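Local coordinates for protein amorpha-4,11-diene synthase (Artemisia annua, PDB 4GAX) that probably catalyses the metal-dependent cyclisation of farnesyl diphosphate to a sesquiterpene, here in an engineered variant, at residues A[504-507]-A[508-511]; A[455-458]-A[459-463]; A[215-219]-A[220-224]; A[165-168]-A[169-172]; A[521-524]-A[525-529]. One frame throughout, in Å; residues are numbered along the deposited sequence.

Contact 1. Residues A[504-507]-A[508-511]; sequences WKDI and NREY
Asp-506 and Arg-509, one turn apart on a partly exposed flank of helix 489-513, stand side by side and are joined by a salt bridge. Its shorter leg runs from Arg-509 NH1 to Asp-506 OD1 at 3.2 Å, and Arg-509 NH2 meets the same oxygen at 3.4 Å. Both hydrogen bonds are bent and weak, and the carboxylate and guanidinium planes are turned 34° against each other. A bend at chi3 (50°) folds the arginine back along the helix, laying one guanidinium face over Asp-506 O. The same group grips Glu-510 side-on, NH2 meeting the anti lone pair of OE2 and NE arriving from above the carboxylate plane. A single cation thus serves two carboxylates, which is likely to ease their mutual repulsion.

Asn-508 lies on another flank. Its CG rests 3.4 Å from Trp-504 O, the carbonyl that also accepts the backbone bond from Asn-508 N at 2.9 Å. The amide beyond is buried yet satisfied: ND2 donates to Ser-168 O and Arg-170 O, while OD1 accepts from Trp-215 NE1.

Ile-507 offers its backbone O to Tyr-511 N (2.9 Å), and Tyr-511 CB leans on that oxygen at 3.4 Å. Its side chain points into the interior, where CD1 meets Leu-455 and Val-529 and CG2 meets Ile-526, so that one residue packs on two neighbouring helices. The whole illustrates an amphipathic alpha-helix of the all-helical terpene synthase fold, with apolar and amide groups facing inward and an i to i+3 ion pair extended into a three-residue salt-bridge network.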
loop_
_atom_site.group_PDB
_atom_site.type_symbol
_atom_site.label_atom_id
_atom_site.label_comp_id
_atom_site.label_asym_id
_atom_site.label_seq_id
_atom_site.Cartn_x
_atom_site.Cartn_y
_atom_site.Cartn_z
ATOM N N TRP A 504 -0.445 5.905 -12.592
ATOM C CA TRP A 504 0.665 5.384 -11.794
ATOM C C TRP A 504 1.902 6.238 -12.036
ATOM O O TRP A 504 2.692 6.485 -11.116
ATOM C CB TRP A 504 0.983 3.914 -12.133
ATOM C CG TRP A 504 -0.086 2.906 -11.749
ATOM C CD1 TRP A 504 -0.825 2.127 -12.604
ATOM C CD2 TRP A 504 -0.505 2.548 -10.419
ATOM N NE1 TRP A 504 -1.685 1.324 -11.886
ATOM C CE2 TRP A 504 -1.509 1.560 -10.547
ATOM C CE3 TRP A 504 -0.129 2.963 -9.133
ATOM C CZ2 TRP A 504 -2.145 0.988 -9.439
ATOM C CZ3 TRP A 504 -0.769 2.390 -8.026
ATOM C CH2 TRP A 504 -1.760 1.417 -8.189
ATOM N N LYS A 505 2.088 6.671 -13.280
ATOM C CA LYS A 505 3.231 7.522 -13.601
ATOM C C LYS A 505 3.104 8.898 -12.929
ATOM O O LYS A 505 4.095 9.450 -12.431
ATOM C CB LYS A 505 3.415 7.648 -15.125
ATOM C CG LYS A 505 4.115 6.423 -15.751
ATOM C CD LYS A 505 4.335 6.565 -17.265
ATOM C CE LYS A 505 3.019 6.613 -18.014
ATOM N NZ LYS A 505 3.261 6.696 -19.489
ATOM N N ASP A 506 1.896 9.455 -12.929
ATOM C CA ASP A 506 1.653 10.728 -12.247
ATOM C C ASP A 506 1.966 10.594 -10.762
ATOM O O ASP A 506 2.564 11.483 -10.142
ATOM C CB ASP A 506 0.191 11.154 -12.416
ATOM C CG ASP A 506 -0.102 11.698 -13.797
ATOM O OD1 ASP A 506 0.801 12.332 -14.396
ATOM O OD2 ASP A 506 -1.240 11.497 -14.281
ATOM N N ILE A 507 1.558 9.472 -10.187
ATOM C CA ILE A 507 1.790 9.233 -8.761
ATOM C C ILE A 507 3.271 9.053 -8.435
ATOM O O ILE A 507 3.746 9.512 -7.383
ATOM C CB ILE A 507 0.969 8.023 -8.281
ATOM C CG1 ILE A 507 -0.510 8.426 -8.224
ATOM C CG2 ILE A 507 1.434 7.551 -6.907
ATOM C CD1 ILE A 507 -1.458 7.262 -8.356
ATOM N N ASN A 508 4.005 8.379 -9.321
ATOM C CA ASN A 508 5.457 8.285 -9.146
ATOM C C ASN A 508 6.096 9.653 -9.077
ATOM O O ASN A 508 6.959 9.898 -8.230
ATOM C CB ASN A 508 6.117 7.469 -10.268
ATOM C CG ASN A 508 5.878 5.975 -10.121
ATOM O OD1 ASN A 508 5.506 5.488 -9.038
ATOM N ND2 ASN A 508 6.116 5.230 -11.210
ATOM N N ARG A 509 5.686 10.548 -9.971
ATOM C CA ARG A 509 6.265 11.902 -9.980
ATOM C C ARG A 509 5.991 12.611 -8.655
ATOM O O ARG A 509 6.899 13.193 -8.058
ATOM C CB ARG A 509 5.724 12.714 -11.154
ATOM C CG ARG A 509 6.289 14.152 -11.284
ATOM C CD ARG A 509 5.369 14.997 -12.183
ATOM N NE ARG A 509 3.981 14.868 -11.727
ATOM C CZ ARG A 509 2.934 14.596 -12.505
ATOM N NH1 ARG A 509 3.078 14.444 -13.817
ATOM N NH2 ARG A 509 1.731 14.483 -11.960
ATOM N N GLU A 510 4.750 12.548 -8.174
ATOM C CA GLU A 510 4.420 13.227 -6.914
ATOM C C GLU A 510 5.215 12.611 -5.757
ATOM O O GLU A 510 5.643 13.311 -4.846
ATOM C CB GLU A 510 2.911 13.163 -6.626
ATOM C CG GLU A 510 2.054 13.831 -7.692
ATOM C CD GLU A 510 2.396 15.299 -7.891
ATOM O OE1 GLU A 510 2.643 16.016 -6.883
ATOM O OE2 GLU A 510 2.415 15.739 -9.065
ATOM N N TYR A 511 5.417 11.301 -5.788
ATOM C CA TYR A 511 6.193 10.635 -4.740
ATOM C C TYR A 511 7.637 11.128 -4.693
ATOM O O TYR A 511 8.207 11.304 -3.612
ATOM C CB TYR A 511 6.167 9.122 -4.974
ATOM C CG TYR A 511 7.040 8.307 -4.052
ATOM C CD1 TYR A 511 6.610 7.947 -2.775
ATOM C CD2 TYR A 511 8.288 7.862 -4.472
ATOM C CE1 TYR A 511 7.425 7.166 -1.927
ATOM C CE2 TYR A 511 9.108 7.101 -3.635
ATOM C CZ TYR A 511 8.673 6.749 -2.371
ATOM O OH TYR A 511 9.488 5.961 -1.568
#

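Contact 2. Residues A[455-458]-A[459-463]; sequences LGRR and LNDLA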
loop_
_atom_site.group_PDB
_atom_site.type_symbol
_atom_site.label_atom_id
_atom_site.label_comp_id
_atom_site.label_asym_id
_atom_site.label_seq_id
_atom_site.Cartn_x
_atom_site.Cartn_y
_atom_site.Cartn_z
ATOM N N LEU A 455 -7.454 7.387 -9.244
ATOM C CA LEU A 455 -7.015 6.036 -9.586
ATOM C C LEU A 455 -7.923 4.993 -8.930
ATOM O O LEU A 455 -8.287 3.999 -9.552
ATOM C CB LEU A 455 -5.574 5.823 -9.125
ATOM C CG LEU A 455 -4.979 4.415 -9.279
ATOM C CD1 LEU A 455 -4.994 3.952 -10.723
ATOM C CD2 LEU A 455 -3.562 4.390 -8.742
ATOM N N GLY A 456 -8.277 5.234 -7.669
ATOM C CA GLY A 456 -9.156 4.348 -6.928
ATOM C C GLY A 456 -10.505 4.210 -7.605
ATOM O O GLY A 456 -11.064 3.108 -7.677
ATOM N N ARG A 457 -11.027 5.328 -8.102
ATOM C CA ARG A 457 -12.290 5.320 -8.813
ATOM C C ARG A 457 -12.144 4.571 -10.131
ATOM O O ARG A 457 -13.017 3.785 -10.495
ATOM C CB ARG A 457 -12.775 6.754 -9.051
ATOM C CG ARG A 457 -14.246 6.880 -9.400
ATOM C CD ARG A 457 -14.622 8.333 -9.700
ATOM N NE ARG A 457 -13.636 8.978 -10.565
ATOM C CZ ARG A 457 -13.508 8.742 -11.869
ATOM N NH1 ARG A 457 -14.305 7.868 -12.475
ATOM N NH2 ARG A 457 -12.579 9.378 -12.568
ATOM N N ARG A 458 -11.039 4.800 -10.842
ATOM C CA ARG A 458 -10.819 4.130 -12.127
ATOM C C ARG A 458 -10.651 2.625 -11.948
ATOM O O ARG A 458 -11.184 1.835 -12.728
ATOM C CB ARG A 458 -9.590 4.690 -12.854
ATOM C CG ARG A 458 -9.633 6.189 -13.149
ATOM C CD ARG A 458 -10.576 6.530 -14.291
ATOM N NE ARG A 458 -10.765 7.974 -14.412
ATOM C CZ ARG A 458 -11.453 8.568 -15.384
ATOM N NH1 ARG A 458 -12.020 7.844 -16.340
ATOM N NH2 ARG A 458 -11.571 9.890 -15.403
ATOM N N LEU A 459 -9.894 2.226 -10.930
ATOM C CA LEU A 459 -9.639 0.800 -10.711
ATOM C C LEU A 459 -10.927 0.073 -10.330
ATOM O O LEU A 459 -11.155 -1.067 -10.744
ATOM C CB LEU A 459 -8.558 0.590 -9.649
ATOM C CG LEU A 459 -7.140 0.928 -10.135
ATOM C CD1 LEU A 459 -6.124 0.799 -9.007
ATOM C CD2 LEU A 459 -6.751 0.034 -11.318
ATOM N N ASN A 460 -11.772 0.747 -9.556
ATOM C CA ASN A 460 -13.053 0.173 -9.145
ATOM C C ASN A 460 -14.061 0.131 -10.297
ATOM O O ASN A 460 -14.921 -0.745 -10.340
ATOM C CB ASN A 460 -13.622 0.932 -7.941
ATOM C CG ASN A 460 -14.814 0.227 -7.312
ATOM O OD1 ASN A 460 -15.079 -0.946 -7.588
ATOM N ND2 ASN A 460 -15.532 0.941 -6.447
ATOM N N ASP A 461 -13.941 1.066 -11.240
ATOM C CA ASP A 461 -14.812 1.088 -12.416
ATOM C C ASP A 461 -14.439 0.016 -13.437
ATOM O O ASP A 461 -15.183 -0.230 -14.388
ATOM C CB ASP A 461 -14.792 2.463 -13.084
ATOM C CG ASP A 461 -15.538 3.510 -12.284
ATOM O OD1 ASP A 461 -15.874 3.243 -11.108
ATOM O OD2 ASP A 461 -15.779 4.605 -12.830
ATOM N N LEU A 462 -13.282 -0.610 -13.247
ATOM C CA LEU A 462 -12.838 -1.683 -14.134
ATOM C C LEU A 462 -13.095 -3.072 -13.547
ATOM O O LEU A 462 -12.451 -4.047 -13.935
ATOM C CB LEU A 462 -11.367 -1.510 -14.504
ATOM C CG LEU A 462 -11.115 -0.455 -15.581
ATOM C CD1 LEU A 462 -9.697 0.097 -15.475
ATOM C CD2 LEU A 462 -11.357 -1.047 -16.960
ATOM N N ALA A 463 -14.033 -3.136 -12.602
ATOM C CA ALA A 463 -14.588 -4.397 -12.111
ATOM C C ALA A 463 -15.986 -4.187 -11.509
ATOM O O ALA A 463 -16.813 -5.100 -11.518
ATOM C CB ALA A 463 -13.654 -5.041 -11.095
#
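Leu-455 and Leu-459, one helical turn apart, form the close-packed part of this contact. Their side chains run across each other at a slant, with Leu-455 CD1 3.8 Å from Leu-459 CG. Between their backbones the Leu-459 N to Leu-455 O bond is short, at 2.8 Å, and Leu-459 CG itself settles 3.3 Å from that same Leu-455 O.

The partly exposed side is looser. Arg-457 and Asp-461 make a long salt bridge, Arg-457 NH1 to Asp-461 OD2 at 3.6 Å; the oxygen comes to the guanidinium edge, but the two planes are turned 68° apart. Asp-461 is tied more firmly through its backbone, its N lying 3.0 Å from Arg-457 O. A leucine in place of Asp-461 would probably leave Arg-457 NH1 without this facing carboxylate. The stronger partner of the arginine is Asp-410, in a salt bridge to Arg-457 NE.

The contact spans the end of helix 447-461 and the first residues of the loop after it. Its leucine face is buried between two neighbours: Leu-455 packs on Val-500, Trp-504 and Ile-507 of helix 489-513, and Leu-459 on Leu-532 of helix 519-535.

Contact 3. Residues A[215-219]-A[220-224]; sequences WKRLP and RIEAV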
loop_
_atom_site.group_PDB
_atom_site.type_symbol
_atom_site.label_atom_id
_atom_site.label_comp_id
_atom_site.label_asym_id
_atom_site.label_seq_id
_atom_site.Cartn_x
_atom_site.Cartn_y
_atom_site.Cartn_z
ATOM N N TRP A 215 7.755 -2.735 -7.656
ATOM C CA TRP A 215 7.364 -1.436 -7.095
ATOM C C TRP A 215 5.883 -1.390 -6.740
ATOM O O TRP A 215 5.493 -0.767 -5.748
ATOM C CB TRP A 215 7.711 -0.332 -8.090
ATOM C CG TRP A 215 7.299 1.087 -7.702
ATOM C CD1 TRP A 215 6.609 1.968 -8.489
ATOM C CD2 TRP A 215 7.565 1.783 -6.466
ATOM N NE1 TRP A 215 6.423 3.162 -7.824
ATOM C CE2 TRP A 215 6.998 3.075 -6.583
ATOM C CE3 TRP A 215 8.207 1.436 -5.271
ATOM C CZ2 TRP A 215 7.060 4.025 -5.553
ATOM C CZ3 TRP A 215 8.273 2.383 -4.247
ATOM C CH2 TRP A 215 7.706 3.665 -4.398
ATOM N N LYS A 216 5.060 -2.065 -7.538
ATOM C CA LYS A 216 3.617 -2.064 -7.306
ATOM C C LYS A 216 3.150 -3.080 -6.254
ATOM O O LYS A 216 2.059 -2.942 -5.703
ATOM C CB LYS A 216 2.856 -2.258 -8.636
ATOM C CG LYS A 216 2.768 -0.958 -9.451
ATOM C CD LYS A 216 2.265 -1.159 -10.877
ATOM C CE LYS A 216 0.853 -1.705 -10.915
ATOM N NZ LYS A 216 0.048 -1.076 -9.853
ATOM N N ARG A 217 3.960 -4.104 -5.991
ATOM C CA ARG A 217 3.618 -5.115 -4.981
ATOM C C ARG A 217 3.953 -4.585 -3.582
ATOM O O ARG A 217 5.032 -4.011 -3.356
ATOM C CB ARG A 217 4.382 -6.420 -5.241
ATOM C CG ARG A 217 4.037 -7.573 -4.272
ATOM C CD ARG A 217 4.511 -8.923 -4.846
ATOM N NE ARG A 217 5.714 -8.694 -5.620
ATOM C CZ ARG A 217 5.823 -8.896 -6.926
ATOM N NH1 ARG A 217 4.807 -9.386 -7.623
ATOM N NH2 ARG A 217 6.966 -8.609 -7.521
ATOM N N LEU A 218 3.029 -4.772 -2.642
ATOM C CA LEU A 218 3.255 -4.349 -1.262
ATOM C C LEU A 218 4.477 -5.109 -0.729
ATOM O O LEU A 218 4.600 -6.306 -0.981
ATOM C CB LEU A 218 2.026 -4.713 -0.424
ATOM C CG LEU A 218 0.941 -3.647 -0.249
ATOM C CD1 LEU A 218 1.198 -2.398 -1.074
ATOM C CD2 LEU A 218 -0.430 -4.230 -0.539
ATOM N N PRO A 219 5.347 -4.433 0.036
ATOM C CA PRO A 219 6.592 -5.058 0.512
ATOM C C PRO A 219 6.411 -6.348 1.308
ATOM O O PRO A 219 7.228 -7.244 1.139
ATOM C CB PRO A 219 7.248 -3.973 1.389
ATOM C CG PRO A 219 6.236 -2.831 1.477
ATOM C CD PRO A 219 5.305 -2.980 0.312
ATOM N N ARG A 220 5.382 -6.460 2.147
ATOM C CA ARG A 220 5.188 -7.705 2.910
ATOM C C ARG A 220 4.760 -8.854 1.995
ATOM O O ARG A 220 5.101 -10.032 2.223
ATOM C CB ARG A 220 4.150 -7.508 4.025
ATOM C CG ARG A 220 4.009 -8.695 4.992
ATOM C CD ARG A 220 5.299 -8.946 5.769
ATOM N NE ARG A 220 5.081 -9.926 6.838
ATOM C CZ ARG A 220 6.031 -10.397 7.642
ATOM N NH1 ARG A 220 7.296 -9.997 7.502
ATOM N NH2 ARG A 220 5.712 -11.277 8.589
ATOM N N ILE A 221 4.013 -8.527 0.948
ATOM C CA ILE A 221 3.615 -9.558 -0.014
ATOM C C ILE A 221 4.836 -9.976 -0.850
ATOM O O ILE A 221 4.986 -11.148 -1.199
ATOM C CB ILE A 221 2.476 -9.066 -0.942
ATOM C CG1 ILE A 221 1.220 -8.782 -0.110
ATOM C CG2 ILE A 221 2.160 -10.083 -2.015
ATOM C CD1 ILE A 221 0.062 -8.157 -0.934
ATOM N N GLU A 222 5.701 -9.027 -1.187
ATOM C CA GLU A 222 6.948 -9.396 -1.894
ATOM C C GLU A 222 7.797 -10.351 -1.057
ATOM O O GLU A 222 8.311 -11.346 -1.567
ATOM C CB GLU A 222 7.760 -8.164 -2.289
ATOM C CG GLU A 222 9.202 -8.457 -2.762
ATOM C CD GLU A 222 9.267 -9.177 -4.109
ATOM O OE1 GLU A 222 8.213 -9.304 -4.790
ATOM O OE2 GLU A 222 10.387 -9.609 -4.500
ATOM N N ALA A 223 7.909 -10.072 0.233
ATOM C CA ALA A 223 8.728 -10.899 1.110
ATOM C C ALA A 223 8.262 -12.348 1.115
ATOM O O ALA A 223 9.077 -13.264 0.968
ATOM C CB ALA A 223 8.747 -10.330 2.545
ATOM N N VAL A 224 6.957 -12.566 1.254
ATOM C CA VAL A 224 6.444 -13.939 1.264
ATOM C C VAL A 224 6.780 -14.669 -0.028
ATOM O O VAL A 224 6.994 -15.882 -0.012
ATOM C CB VAL A 224 4.905 -14.036 1.543
ATOM C CG1 VAL A 224 4.494 -13.104 2.648
ATOM C CG2 VAL A 224 4.110 -13.736 0.304
#
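Leu-218 sits at the N-cap of helix 219-232, and the chain passes from an extended loop conformation at Arg-217 and Leu-218 into helical turns from Pro-219 onward. Two backbone bonds establish the first turn: Glu-222 N to Leu-218 O at 2.9 Å, and Ala-223 N to Pro-219 O at 3.0 Å. Proline suits such a first position, where its missing N-H costs no helical hydrogen bond.

Side chains reinforce the junction. Arg-217 reaches forward from the loop with its CG anti to the backbone N (chi1 -177°), which carries the chain toward the helix. Its methylene part crosses Ile-221, Arg-217 CD lying 3.9 Å from Ile-221 CG2. Farther out, Arg-217 NE forms a salt bridge to Glu-222 OE1 at 2.7 Å; the contact is short, but its N-H...O angle of 128° makes the hydrogen bond weak, and the guanidinium approaches obliquely with its plane 34° from the carboxylate. The other branch of Ile-221 reaches Leu-218, CD1 lying 4.0 Å from Leu-218 CD2. With an alanine at Arg-217, Glu-222 OE1 would probably lose one of its cationic partners, and the CG2 branch of Ile-221 its methylene cover.

Glu-222 is a buried acid shared among several bases: OE1 also pairs with Arg-208, and OE2 with Arg-89. Such gathering of arginines round one carboxylate would probably stabilise its negative charge, and it ties the start of the helix by ionic bonds to the preceding helix 200-211 through Arg-208 and to the more distant Arg-89.

Contact 4. Residues A[165-168]-A[169-172]; sequences EATS and MRVP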
loop_
_atom_site.group_PDB
_atom_site.type_symbol
_atom_site.label_atom_id
_atom_site.label_comp_id
_atom_site.label_asym_id
_atom_site.label_seq_id
_atom_site.Cartn_x
_atom_site.Cartn_y
_atom_site.Cartn_z
ATOM N N GLU A 165 12.261 -3.948 -13.818
ATOM C CA GLU A 165 11.807 -3.426 -12.533
ATOM C C GLU A 165 12.026 -1.921 -12.432
ATOM O O GLU A 165 11.173 -1.207 -11.880
ATOM C CB GLU A 165 12.467 -4.154 -11.348
ATOM C CG GLU A 165 12.215 -5.661 -11.301
ATOM C CD GLU A 165 10.761 -6.020 -10.977
ATOM O OE1 GLU A 165 9.903 -5.106 -10.916
ATOM O OE2 GLU A 165 10.470 -7.227 -10.774
ATOM N N ALA A 166 13.143 -1.432 -12.969
ATOM C CA ALA A 166 13.402 0.018 -12.972
ATOM C C ALA A 166 12.314 0.828 -13.707
ATOM O O ALA A 166 11.983 1.969 -13.309
ATOM C CB ALA A 166 14.762 0.309 -13.573
ATOM N N THR A 167 11.751 0.246 -14.769
ATOM C CA THR A 167 10.750 0.958 -15.585
ATOM C C THR A 167 9.525 1.315 -14.757
ATOM O O THR A 167 8.849 2.294 -15.041
ATOM C CB THR A 167 10.287 0.153 -16.830
ATOM O OG1 THR A 167 9.528 -0.995 -16.408
ATOM C CG2 THR A 167 11.493 -0.307 -17.664
ATOM N N SER A 168 9.238 0.524 -13.726
ATOM C CA SER A 168 8.084 0.811 -12.860
ATOM C C SER A 168 8.180 2.125 -12.098
ATOM O O SER A 168 7.158 2.618 -11.609
ATOM C CB SER A 168 7.868 -0.305 -11.842
ATOM O OG SER A 168 7.627 -1.502 -12.530
ATOM N N MET A 169 9.390 2.679 -11.980
ATOM C CA MET A 169 9.601 3.924 -11.245
ATOM C C MET A 169 9.540 5.129 -12.154
ATOM O O MET A 169 9.871 6.235 -11.726
ATOM C CB MET A 169 10.982 3.950 -10.561
ATOM C CG MET A 169 11.373 2.661 -9.877
ATOM S SD MET A 169 10.337 2.292 -8.459
ATOM C CE MET A 169 10.773 3.607 -7.337
ATOM N N ARG A 170 9.150 4.936 -13.405
ATOM C CA ARG A 170 9.219 6.035 -14.361
ATOM C C ARG A 170 8.126 7.060 -14.116
ATOM O O ARG A 170 7.051 6.730 -13.581
ATOM C CB ARG A 170 9.127 5.518 -15.797
ATOM C CG ARG A 170 7.748 5.069 -16.220
ATOM C CD ARG A 170 7.853 4.220 -17.510
ATOM N NE ARG A 170 6.559 3.726 -17.971
ATOM C CZ ARG A 170 5.904 2.694 -17.435
ATOM N NH1 ARG A 170 6.405 2.052 -16.391
ATOM N NH2 ARG A 170 4.729 2.320 -17.934
ATOM N N VAL A 171 8.413 8.304 -14.500
ATOM C CA VAL A 171 7.422 9.383 -14.464
ATOM C C VAL A 171 6.998 9.701 -15.912
ATOM O O VAL A 171 7.531 9.091 -16.855
ATOM C CB VAL A 171 7.995 10.612 -13.708
ATOM C CG1 VAL A 171 8.589 10.160 -12.354
ATOM C CG2 VAL A 171 9.065 11.325 -14.550
ATOM N N PRO A 172 6.014 10.602 -16.104
ATOM C CA PRO A 172 5.599 10.843 -17.494
ATOM C C PRO A 172 6.708 11.459 -18.340
ATOM O O PRO A 172 7.454 12.310 -17.858
ATOM C CB PRO A 172 4.447 11.840 -17.351
ATOM C CG PRO A 172 3.875 11.533 -15.996
ATOM C CD PRO A 172 5.083 11.219 -15.142
#
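Arg-170 curls its side chain along the carbonyl oxygen of Thr-167, with CB, CG and CD all brushing it; the closest carbon, Arg-170 CG, is 3.2 Å from Thr-167 O. The curl begins at chi1 (74°), which sets CG in the crowded position between the backbone N and the carbonyl carbon. An extended run from CG to NE passes the oxygen, and the turn at the last torsion (chi4 -77°) brings NH1 back to it. There Arg-170 NH1 donates to Thr-167 O at 2.8 Å along a nearly straight bond, with the oxygen at the guanidinium edge and in its plane. Arg-170 N donates to the same Thr-167 O at 3.1 Å. The two donors come from opposite faces of the carbonyl plane, each well out of it, so one oxygen of the buried Thr-167 is held from both faces by one residue.

The second of these bonds closes a type I beta turn from Thr-167 to Arg-170, by which the chain leaves helix 157-167 in the N-terminal domain of the terpene synthase. One residue earlier, Met-169 N reaches Ala-166 O at 3.0 Å, again from above the carbonyl plane. Met-169 CG rests 3.6 Å from that Ala-166 O, and bends at chi2 and chi3 then turn the thioether away from the turn, where it packs on Trp-215.

Polar ends find partners farther off. Arg-170 NE forms a salt bridge with Glu-178 at the start of helix 175-194, which gives the guanidinium a second, charged partner, and Thr-167 OG1 bonds back to Tyr-164 O within its own helix.

Contact 5. Residues A[521-524]-A[525-529]; sequences LLVA and VINLV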
loop_
_atom_site.group_PDB
_atom_site.type_symbol
_atom_site.label_atom_id
_atom_site.label_comp_id
_atom_site.label_asym_id
_atom_site.label_seq_id
_atom_site.Cartn_x
_atom_site.Cartn_y
_atom_site.Cartn_z
ATOM N N LEU A 521 5.821 8.610 6.520
ATOM C CA LEU A 521 4.407 8.841 6.203
ATOM C C LEU A 521 4.183 8.804 4.695
ATOM O O LEU A 521 3.120 8.367 4.210
ATOM C CB LEU A 521 3.953 10.193 6.767
ATOM C CG LEU A 521 3.762 10.233 8.285
ATOM C CD1 LEU A 521 3.518 11.666 8.737
ATOM C CD2 LEU A 521 2.589 9.333 8.683
ATOM N N LEU A 522 5.188 9.257 3.943
ATOM C CA LEU A 522 5.089 9.241 2.484
ATOM C C LEU A 522 5.068 7.786 2.036
ATOM O O LEU A 522 4.295 7.414 1.129
ATOM C CB LEU A 522 6.263 9.998 1.852
ATOM C CG LEU A 522 6.274 9.996 0.323
ATOM C CD1 LEU A 522 4.991 10.606 -0.201
ATOM C CD2 LEU A 522 7.489 10.751 -0.224
ATOM N N VAL A 523 5.897 6.963 2.688
ATOM C CA VAL A 523 5.979 5.535 2.385
ATOM C C VAL A 523 4.615 4.905 2.668
ATOM O O VAL A 523 4.130 4.089 1.882
ATOM C CB VAL A 523 7.104 4.835 3.201
ATOM C CG1 VAL A 523 6.969 3.297 3.160
ATOM C CG2 VAL A 523 8.490 5.283 2.697
ATOM N N ALA A 524 3.986 5.310 3.774
ATOM C CA ALA A 524 2.648 4.815 4.117
ATOM C C ALA A 524 1.651 5.183 3.033
ATOM O O ALA A 524 0.837 4.360 2.637
ATOM C CB ALA A 524 2.180 5.392 5.468
ATOM N N VAL A 525 1.700 6.434 2.575
ATOM C CA VAL A 525 0.805 6.879 1.521
ATOM C C VAL A 525 1.007 6.038 0.259
ATOM O O VAL A 525 0.036 5.584 -0.333
ATOM C CB VAL A 525 0.984 8.379 1.176
ATOM C CG1 VAL A 525 0.195 8.729 -0.103
ATOM C CG2 VAL A 525 0.522 9.272 2.357
ATOM N N ILE A 526 2.257 5.827 -0.149
ATOM C CA ILE A 526 2.501 5.133 -1.412
ATOM C C ILE A 526 2.049 3.673 -1.309
ATOM O O ILE A 526 1.564 3.102 -2.288
ATOM C CB ILE A 526 3.981 5.247 -1.915
ATOM C CG1 ILE A 526 4.076 4.870 -3.396
ATOM C CG2 ILE A 526 4.947 4.339 -1.131
ATOM C CD1 ILE A 526 3.376 5.849 -4.313
ATOM N N ASN A 527 2.167 3.089 -0.119
ATOM C CA ASN A 527 1.741 1.704 0.066
ATOM C C ASN A 527 0.224 1.637 -0.066
ATOM O O ASN A 527 -0.310 0.745 -0.724
ATOM C CB ASN A 527 2.187 1.158 1.429
ATOM C CG ASN A 527 3.690 0.942 1.518
ATOM O OD1 ASN A 527 4.388 0.844 0.493
ATOM N ND2 ASN A 527 4.196 0.858 2.748
ATOM N N LEU A 528 -0.472 2.590 0.556
ATOM C CA LEU A 528 -1.933 2.621 0.448
ATOM C C LEU A 528 -2.384 2.817 -0.998
ATOM O O LEU A 528 -3.413 2.278 -1.403
ATOM C CB LEU A 528 -2.547 3.699 1.352
ATOM C CG LEU A 528 -2.477 3.347 2.847
ATOM C CD1 LEU A 528 -2.935 4.529 3.703
ATOM C CD2 LEU A 528 -3.325 2.116 3.155
ATOM N N VAL A 529 -1.630 3.580 -1.783
ATOM C CA VAL A 529 -1.975 3.722 -3.211
ATOM C C VAL A 529 -1.772 2.406 -3.957
ATOM O O VAL A 529 -2.625 1.987 -4.738
ATOM C CB VAL A 529 -1.121 4.826 -3.908
ATOM C CG1 VAL A 529 -1.418 4.868 -5.404
ATOM C CG2 VAL A 529 -1.399 6.192 -3.289
#
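Four successive i to i+4 bonds carry the backbone through this stretch of helix 519-535, from Val-525 N to Leu-521 O at 2.9 Å through to Leu-528 N to Ala-524 O at 3.0 Å. Over this ladder the side chains lean on the carbonyls of the preceding turn. Ile-526 does so most tightly: its CG2 is pressed 3.1 Å from Val-523 O, because CG1 stands anti to the backbone N (chi1 -163°) and so drives CG2 between N and the carbonyl carbon, a less usual setting for isoleucine in a helix. Val-525 CG2 approaches Leu-521 O at 3.3 Å, and Leu-528 CG lies 3.5 Å from Ala-524 O.

Val-523 and Asn-527 run alongside each other, with Val-523 CG1 3.7 Å from Asn-527 ND2. The amide carbon, Asn-527 CG, lies 3.2 Å from Val-523 O, but ND2 makes no hydrogen bond to that carbonyl; it donates to Ser-292 O instead, which satisfies the buried ND2 and links the helix to another part of the chain.

The apolar side chains meet three helices: Leu-522 and Ile-526 pack on Tyr-511 of helix 489-513, Leu-522 and Val-525 on Leu-448 of helix 447-461, and Val-525 and Leu-528 on Thr-423 and Cys-426 of helix 419-429.

Overall arrangement
Contact 5 is the most central, its centre about 6 Å from that of the chain, and is almost wholly apolar; contact 3, also buried, instead encloses ionic groups. Contact 4 is buried although it lies about 17 Å from the centre. Contacts 1 and 2 are only partly buried and keep their ion pairs on partly exposed flanks. Contacts 1, 2 and 5 each lie on a single helix, and those three helices pack mutually through Trp-504, Ile-507, Leu-455 and Val-529. Contacts 3 and 4 mark a helix start and a helix end; both touch contact 1 through polar bonds, Lys-216 adding a cation-pi contact with Trp-504, while Trp-215 packs on Ile-526 between contacts 3 and 5.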